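Local coordinates for TfuA domain-containing protein (Methanosarcina acetivorans, PDB 6XP8) that takes part in peptide backbone thioamidation, probably as the partner of a YcaO enzyme, at residues H13-K18 and I198-A203; K18-N23 and T209-I214. All coordinates share one frame; numbering follows the deposited sequence.

Interaction 1 of 2, residues H13-K18 and I198-A203; sequences HEDAKK and IKRQDA
Arg-200 sends CG anti to its backbone N (chi1 -176°) and stays extended from CG to NE, which carries its guanidinium across to Asp-15, whose CG lies beside its own backbone N on the side of helix 13-19 that faces the arginine. The two side chains cross at about a right angle. NH2 of Arg-200 gives a nearly straight hydrogen bond, 170° at the proton, to OD2 of Asp-15 at 2.9 Å, and the opposite charges make the pair a salt bridge. The carboxylate is not laid flat against the guanidinium: the two planes stand 80° apart. OD2 lies at the edge of the guanidinium, close to its plane, while NH2 comes to OD2 from above the carboxylate plane, and the grip is single rather than forked.

The bridge spans the surface between the first helix of the parallel α/β sheet domain, which follows strand 3-6, and the start of helix 198-215, the last helix of the chain. A water completes the link: it donates to Asp-15 OD2 at 2.8 Å and accepts from Arg-200 NH1, also at 2.8 Å. OD2 accepts two hydrogen bonds, one from NH2 and one from the water, which is likely to restrain the turning of the guanidinium.

Interaction 2 of 2, residues K18-N23 and T209-I214; sequences KILRAN and TVKKLI
Leu-20 and Lys-211 slide past each other in opposite directions, so that the leucine methyl CD1 rests alongside the base of the lysine chain while the lysine amine reaches back to the main chain next to the leucine. CD1 of Leu-20 sits 3.8 Å from Lys-211 CB and equally near CG, and the Leu-20 side chain points at the helix from a backbone that has already left helix 13-19. Its other methyl, CD2, meets CG1 of Val-210 at 3.9 Å; these two side chains cross at about a right angle, with the leucine fork straddling neighbouring residues of the helix.

Lys-211 starts with CG anti to its backbone N and then bends at chi3 (-76°), a turn that brings NZ to the carbonyl O of Ile-19, 3.0 Å away, in a hydrogen bond. The amine approaches with a C=O...N angle of 151° and is tilted 27° from the carbonyl plane. This carbonyl lies where the chain leaves helix 13-19, a place where a positive charge would probably be favoured by the helix dipole. With an alanine at Lys-211 the Ile-19 carbonyl would probably lose this donor, and CD1 of Leu-20 its contacts with the lysine CG and CE.

Val-210 also packs on Ile-5 of strand 3-6, Val-43 and Val-73, so the leucine joins the edge of a hydrophobic layer between helix 198-215 and the sheet. A C-terminal helix laid over one face of a five-stranded parallel sheet of order 2-1-3-4-5, with the turn after the first helix drawn against it, is consistent with a flavodoxin-like α/β topology.

In the fold
Interactions 1 and 2 join the same two helices, 13-19 and 198-215, at successive places, their centres about 11 Å apart. Interaction 1 uses the first turns of each helix and is polar, at the surface; interaction 2 uses the end of helix 13-19 with the turn after it and a later part of helix 198-215, and is partly buried and mostly apolar. The centre of interaction 1 is about 10 Å from the chain's centre and that of interaction 2 about 18 Å, both on the same side. Both join the last helix of the chain to the segment leading from strand 3-6 to strand 23-25. Neither contact includes a ligand.

Interaction 1 of 2, residues H13-K18 and I198-A203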
# COMPACT_ATOMS: atom_id res chain seq x y z
N HIS A 13 4.70 -5.72 11.39
CA HIS A 13 6.09 -5.91 11.80
C HIS A 13 6.36 -7.39 12.08
O HIS A 13 7.39 -7.91 11.70
CB HIS A 13 6.41 -5.06 13.04
CG HIS A 13 6.50 -3.59 12.77
ND1 HIS A 13 7.11 -2.72 13.65
CD2 HIS A 13 6.08 -2.84 11.72
CE1 HIS A 13 7.05 -1.49 13.16
NE2 HIS A 13 6.43 -1.54 11.99
N GLU A 14 5.38 -8.05 12.70
CA GLU A 14 5.45 -9.47 13.03
C GLU A 14 5.66 -10.35 11.80
O GLU A 14 6.51 -11.24 11.80
CB GLU A 14 4.18 -9.92 13.79
CG GLU A 14 3.92 -9.20 15.11
CD GLU A 14 3.04 -7.96 14.97
OE1 GLU A 14 3.50 -6.93 14.42
OE2 GLU A 14 1.87 -8.00 15.43
N ASP A 15 4.89 -10.08 10.74
CA ASP A 15 4.96 -10.86 9.50
C ASP A 15 6.17 -10.48 8.65
O ASP A 15 6.73 -11.33 7.96
CB ASP A 15 3.66 -10.74 8.71
CG ASP A 15 2.50 -11.47 9.38
OD1 ASP A 15 2.75 -12.28 10.30
OD2 ASP A 15 1.35 -11.24 8.98
N ALA A 16 6.56 -9.21 8.69
CA ALA A 16 7.74 -8.75 7.96
C ALA A 16 9.05 -9.30 8.54
O ALA A 16 9.95 -9.64 7.78
CB ALA A 16 7.77 -7.23 7.91
N LYS A 17 9.11 -9.39 9.87
CA LYS A 17 10.32 -9.78 10.63
C LYS A 17 10.87 -11.15 10.29
O LYS A 17 12.08 -11.38 10.36
CB LYS A 17 10.04 -9.74 12.13
CG LYS A 17 10.52 -8.48 12.81
CD LYS A 17 9.90 -8.32 14.19
CE LYS A 17 10.81 -7.51 15.11
NZ LYS A 17 11.10 -6.13 14.62
N LYS A 18 9.96 -12.06 9.94
CA LYS A 18 10.30 -13.43 9.60
C LYS A 18 10.93 -13.49 8.21
O LYS A 18 11.84 -14.29 7.97
CB LYS A 18 9.06 -14.32 9.68
CG LYS A 18 8.44 -14.39 11.07
CD LYS A 18 6.99 -14.83 10.99
CE LYS A 18 6.36 -14.99 12.36
NZ LYS A 18 5.03 -15.66 12.25
N ILE A 198 -2.99 -6.81 -2.81
CA ILE A 198 -1.88 -6.31 -3.62
C ILE A 198 -0.89 -5.49 -2.80
O ILE A 198 0.31 -5.52 -3.07
CB ILE A 198 -2.36 -5.58 -4.91
CG1 ILE A 198 -1.20 -5.38 -5.90
CG2 ILE A 198 -3.07 -4.26 -4.62
CD1 ILE A 198 -0.61 -6.66 -6.46
N LYS A 199 -1.39 -4.77 -1.79
CA LYS A 199 -0.52 -4.03 -0.88
C LYS A 199 0.44 -4.95 -0.13
O LYS A 199 1.63 -4.65 -0.03
CB LYS A 199 -1.32 -3.17 0.10
CG LYS A 199 -2.00 -1.98 -0.56
CD LYS A 199 -2.41 -0.97 0.49
CE LYS A 199 -1.43 0.18 0.61
NZ LYS A 199 -1.86 1.13 1.67
N ARG A 200 -0.08 -6.08 0.37
CA ARG A 200 0.75 -7.05 1.08
C ARG A 200 1.79 -7.70 0.16
O ARG A 200 2.95 -7.87 0.54
CB ARG A 200 -0.12 -8.14 1.72
CG ARG A 200 0.65 -9.14 2.56
CD ARG A 200 -0.25 -10.24 3.09
NE ARG A 200 0.48 -11.09 4.03
CZ ARG A 200 0.62 -10.82 5.33
NH1 ARG A 200 0.07 -9.73 5.86
NH2 ARG A 200 1.31 -11.66 6.10
N GLN A 201 1.37 -8.05 -1.05
CA GLN A 201 2.26 -8.71 -2.01
C GLN A 201 3.36 -7.76 -2.45
O GLN A 201 4.52 -8.16 -2.55
CB GLN A 201 1.50 -9.29 -3.20
CG GLN A 201 0.64 -10.49 -2.79
CD GLN A 201 -0.20 -11.05 -3.92
OE1 GLN A 201 -0.83 -10.30 -4.67
NE2 GLN A 201 -0.23 -12.37 -4.03
N ASP A 202 2.99 -6.50 -2.67
CA ASP A 202 3.98 -5.48 -3.00
C ASP A 202 4.93 -5.21 -1.85
O ASP A 202 6.13 -5.01 -2.07
CB ASP A 202 3.31 -4.18 -3.41
CG ASP A 202 2.86 -4.17 -4.85
OD1 ASP A 202 2.88 -5.23 -5.54
OD2 ASP A 202 2.47 -3.08 -5.30
N ALA A 203 4.39 -5.19 -0.62
CA ALA A 203 5.20 -5.01 0.60
C ALA A 203 6.28 -6.09 0.72
O ALA A 203 7.43 -5.78 1.02
CB ALA A 203 4.31 -4.99 1.84
O HOH W 1 0.52 -8.59 8.35

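Interaction 2 of 2, residues K18-N23 and T209-I214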
# COMPACT_ATOMS: atom_id res chain seq x y z
N LYS A 18 9.96 -12.06 9.94
CA LYS A 18 10.30 -13.43 9.60
C LYS A 18 10.93 -13.49 8.21
O LYS A 18 11.84 -14.29 7.97
CB LYS A 18 9.06 -14.32 9.68
CG LYS A 18 8.44 -14.39 11.07
CD LYS A 18 6.99 -14.83 10.99
CE LYS A 18 6.36 -14.99 12.36
NZ LYS A 18 5.03 -15.66 12.25
N ILE A 19 10.43 -12.64 7.31
CA ILE A 19 10.90 -12.53 5.91
C ILE A 19 12.27 -11.86 5.83
O ILE A 19 13.16 -12.34 5.12
CB ILE A 19 9.85 -11.80 5.02
CG1 ILE A 19 8.55 -12.62 4.95
CG2 ILE A 19 10.39 -11.54 3.61
CD1 ILE A 19 7.32 -11.82 4.61
N LEU A 20 12.45 -10.77 6.57
CA LEU A 20 13.73 -10.06 6.63
C LEU A 20 13.98 -9.50 8.02
O LEU A 20 13.16 -8.73 8.53
CB LEU A 20 13.76 -8.94 5.58
CG LEU A 20 14.98 -7.99 5.54
CD1 LEU A 20 16.22 -8.70 5.00
CD2 LEU A 20 14.65 -6.76 4.71
N ARG A 21 15.09 -9.89 8.64
CA ARG A 21 15.54 -9.23 9.87
C ARG A 21 16.06 -7.84 9.49
O ARG A 21 17.04 -7.71 8.76
CB ARG A 21 16.61 -10.03 10.63
CG ARG A 21 17.12 -9.31 11.88
CD ARG A 21 18.38 -9.93 12.47
NE ARG A 21 18.08 -10.87 13.55
CZ ARG A 21 18.53 -10.80 14.80
NH1 ARG A 21 19.34 -9.82 15.19
NH2 ARG A 21 18.17 -11.73 15.67
N ALA A 22 15.35 -6.83 9.98
CA ALA A 22 15.68 -5.43 9.77
C ALA A 22 15.16 -4.63 10.96
O ALA A 22 14.47 -5.17 11.83
CB ALA A 22 15.07 -4.93 8.47
N ASN A 23 15.50 -3.34 10.99
CA ASN A 23 14.88 -2.42 11.93
C ASN A 23 13.53 -1.98 11.38
O ASN A 23 13.46 -1.16 10.47
CB ASN A 23 15.80 -1.22 12.21
CG ASN A 23 15.22 -0.26 13.23
OD1 ASN A 23 14.06 -0.35 13.61
ND2 ASN A 23 16.05 0.67 13.69
N THR A 209 13.57 -6.89 -2.10
CA THR A 209 14.48 -5.93 -2.77
C THR A 209 15.50 -5.35 -1.78
O THR A 209 16.70 -5.29 -2.09
CB THR A 209 13.69 -4.81 -3.49
OG1 THR A 209 12.84 -5.40 -4.48
CG2 THR A 209 14.63 -3.83 -4.20
N VAL A 210 15.02 -4.95 -0.61
CA VAL A 210 15.89 -4.45 0.47
C VAL A 210 16.90 -5.53 0.87
O VAL A 210 18.09 -5.25 1.00
CB VAL A 210 15.07 -3.92 1.68
CG1 VAL A 210 15.98 -3.61 2.86
CG2 VAL A 210 14.28 -2.68 1.30
N LYS A 211 16.42 -6.77 1.03
CA LYS A 211 17.26 -7.93 1.30
C LYS A 211 18.44 -8.02 0.32
O LYS A 211 19.59 -8.17 0.74
CB LYS A 211 16.43 -9.22 1.26
CG LYS A 211 17.15 -10.47 1.76
CD LYS A 211 16.30 -11.72 1.59
CE LYS A 211 15.20 -11.81 2.63
NZ LYS A 211 14.31 -12.99 2.42
N LYS A 212 18.14 -7.90 -0.98
CA LYS A 212 19.16 -7.97 -2.04
C LYS A 212 20.17 -6.84 -1.96
O LYS A 212 21.37 -7.07 -2.12
CB LYS A 212 18.50 -8.02 -3.42
CG LYS A 212 17.87 -9.36 -3.74
CD LYS A 212 17.56 -9.52 -5.22
CE LYS A 212 17.07 -10.93 -5.52
NZ LYS A 212 18.11 -11.98 -5.31
N LEU A 213 19.70 -5.62 -1.70
CA LEU A 213 20.58 -4.45 -1.64
C LEU A 213 21.52 -4.45 -0.43
O LEU A 213 22.65 -3.97 -0.53
CB LEU A 213 19.80 -3.13 -1.73
CG LEU A 213 19.11 -2.78 -3.06
CD1 LEU A 213 18.34 -1.48 -2.91
CD2 LEU A 213 20.08 -2.68 -4.24
N ILE A 214 21.04 -4.99 0.70
CA ILE A 214 21.87 -5.18 1.89
C ILE A 214 23.00 -6.18 1.61
O ILE A 214 24.16 -5.93 1.98
CB ILE A 214 21.02 -5.59 3.14
CG1 ILE A 214 20.23 -4.38 3.67
CG2 ILE A 214 21.87 -6.21 4.26
CD1 ILE A 214 21.05 -3.27 4.31